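Local coordinates for thioesterase domain-containing protein (Pseudomonas aeruginosa, PDB 1ZKI) that is a hotdog-fold thioesterase that probably hydrolyses acyl-CoA thioesters, at residues 52-57 and 83-88. Sequence-based numbering, arbitrary orientation.
Sequences GALFSL and INYIRA
The Tyr85 ring meets Leu54 at its edge: Leu54 CB lies near the ring plane, 4.0 Å from Tyr85 CE1. Ile83 CG1, two residues back on the same strand, lies 4.2 Å above one face of the Tyr85 ring, displaced toward the rim. The Phe55 ring is likewise touched at its edge, where its CD1 sits 4.0 Å from Ile83 CG2. With CG1 anti to the backbone N (chi1 -174°), Ile83 extends its CD1 to the helix backbone, 4.0 Å from Phe55 CA. Tyr85 OH reaches Phe55 CB at 3.8 Å, but it hydrogen-bonds Gly51 O, one residue before 52-57. The contact joins the first turns of helix 51-70, the central helix of the hotdog fold, to the end of strand 76-85. Leu54 also packs on Val121 of strand 119-130, the neighbour of strand 76-85 in the sheet. No hydrogen bond links residues 52-57 to 83-88, so apolar packing joins them, while the tyrosine hydroxyl adds a polar tie at the helix start.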
loop_
_atom_site.group_PDB
_atom_site.type_symbol
_atom_site.label_atom_id
_atom_site.label_comp_id
_atom_site.label_asym_id
_atom_site.label_seq_id
_atom_site.Cartn_x
_atom_site.Cartn_y
_atom_site.Cartn_z
ATOM N N GLY A 52 -12.459 10.986 -6.618
ATOM C CA GLY A 52 -13.088 11.121 -5.313
ATOM C C GLY A 52 -14.021 9.957 -5.003
ATOM O O GLY A 52 -14.126 9.523 -3.851
ATOM N N ALA A 53 -14.731 9.467 -6.024
ATOM C CA ALA A 53 -15.646 8.329 -5.826
ATOM C C ALA A 53 -14.862 7.060 -5.533
ATOM O O ALA A 53 -15.220 6.277 -4.646
ATOM C CB ALA A 53 -16.539 8.158 -7.029
ATOM N N LEU A 54 -13.768 6.878 -6.261
ATOM C CA LEU A 54 -12.875 5.746 -5.992
ATOM C C LEU A 54 -12.280 5.812 -4.582
ATOM O O LEU A 54 -12.227 4.790 -3.880
ATOM C CB LEU A 54 -11.768 5.684 -7.031
ATOM C CG LEU A 54 -12.227 5.179 -8.403
ATOM C CD1 LEU A 54 -11.206 5.481 -9.529
ATOM C CD2 LEU A 54 -12.554 3.679 -8.379
ATOM N N PHE A 55 -11.845 6.995 -4.157
ATOM C CA PHE A 55 -11.326 7.122 -2.809
ATOM C C PHE A 55 -12.418 6.840 -1.771
ATOM O O PHE A 55 -12.155 6.187 -0.767
ATOM C CB PHE A 55 -10.718 8.500 -2.582
ATOM C CG PHE A 55 -10.222 8.697 -1.189
ATOM C CD1 PHE A 55 -8.887 8.435 -0.875
ATOM C CD2 PHE A 55 -11.103 9.101 -0.180
ATOM C CE1 PHE A 55 -8.417 8.599 0.432
ATOM C CE2 PHE A 55 -10.658 9.268 1.132
ATOM C CZ PHE A 55 -9.308 9.024 1.443
ATOM N N SER A 56 -13.631 7.343 -2.004
ATOM C CA SER A 56 -14.747 7.144 -1.074
ATOM C C SER A 56 -15.015 5.650 -0.914
ATOM O O SER A 56 -15.159 5.153 0.189
ATOM C CB SER A 56 -15.992 7.870 -1.571
ATOM O OG SER A 56 -15.768 9.276 -1.586
ATOM N N LEU A 57 -15.039 4.938 -2.033
ATOM C CA LEU A 57 -15.150 3.494 -2.010
ATOM C C LEU A 57 -14.056 2.879 -1.135
ATOM O O LEU A 57 -14.351 2.067 -0.228
ATOM C CB LEU A 57 -15.060 2.966 -3.433
ATOM C CG LEU A 57 -14.836 1.462 -3.580
ATOM C CD1 LEU A 57 -16.045 0.687 -3.025
ATOM C CD2 LEU A 57 -14.597 1.156 -5.057
ATOM N N ILE A 83 -3.683 7.085 -1.779
ATOM C CA ILE A 83 -4.215 6.285 -2.888
ATOM C C ILE A 83 -3.406 6.549 -4.153
ATOM O O ILE A 83 -2.967 7.680 -4.375
ATOM C CB ILE A 83 -5.735 6.643 -3.141
ATOM C CG1 ILE A 83 -6.361 5.723 -4.197
ATOM C CG2 ILE A 83 -5.934 8.141 -3.543
ATOM C CD1 ILE A 83 -7.880 5.799 -4.226
ATOM N N ASN A 84 -3.205 5.511 -4.973
ATOM C CA ASN A 84 -2.688 5.663 -6.338
ATOM C C ASN A 84 -3.776 5.282 -7.305
ATOM O O ASN A 84 -4.446 4.268 -7.112
ATOM C CB ASN A 84 -1.501 4.741 -6.600
ATOM C CG ASN A 84 -0.192 5.397 -6.295
ATOM O OD1 ASN A 84 0.499 5.917 -7.199
ATOM N ND2 ASN A 84 0.152 5.409 -5.035
ATOM N N TYR A 85 -3.922 6.081 -8.351
ATOM C CA TYR A 85 -4.881 5.798 -9.421
ATOM C C TYR A 85 -4.133 5.192 -10.582
ATOM O O TYR A 85 -3.171 5.784 -11.097
ATOM C CB TYR A 85 -5.554 7.097 -9.860
ATOM C CG TYR A 85 -6.341 7.724 -8.740
ATOM C CD1 TYR A 85 -7.580 7.198 -8.373
ATOM C CD2 TYR A 85 -5.842 8.823 -8.041
ATOM C CE1 TYR A 85 -8.320 7.759 -7.322
ATOM C CE2 TYR A 85 -6.577 9.405 -6.988
ATOM C CZ TYR A 85 -7.808 8.855 -6.637
ATOM O OH TYR A 85 -8.539 9.424 -5.617
ATOM N N ILE A 86 -4.573 4.023 -11.008
ATOM C CA ILE A 86 -3.782 3.284 -11.995
ATOM C C ILE A 86 -4.399 3.361 -13.379
ATOM O O ILE A 86 -3.703 3.649 -14.366
ATOM C CB ILE A 86 -3.518 1.840 -11.510
ATOM C CG1 ILE A 86 -2.474 1.911 -10.378
ATOM C CG2 ILE A 86 -3.043 0.946 -12.674
ATOM C CD1 ILE A 86 -2.476 0.747 -9.443
ATOM N N ARG A 87 -5.695 3.096 -13.480
ATOM C CA ARG A 87 -6.367 3.369 -14.755
ATOM C C ARG A 87 -7.819 3.759 -14.577
ATOM O O ARG A 87 -8.390 3.520 -13.514
ATOM C CB ARG A 87 -6.281 2.166 -15.672
ATOM C CG ARG A 87 -6.933 0.898 -15.117
ATOM C CD ARG A 87 -6.757 -0.205 -16.155
ATOM N NE ARG A 87 -7.605 0.048 -17.320
ATOM C CZ ARG A 87 -7.862 -0.824 -18.292
ATOM N NH1 ARG A 87 -7.350 -2.052 -18.263
ATOM N NH2 ARG A 87 -8.680 -0.471 -19.275
ATOM N N ALA A 88 -8.389 4.342 -15.634
ATOM C CA ALA A 88 -9.729 4.918 -15.588
ATOM C C ALA A 88 -10.794 3.848 -15.757
ATOM O O ALA A 88 -10.594 2.857 -16.479
ATOM C CB ALA A 88 -9.892 5.972 -16.686
#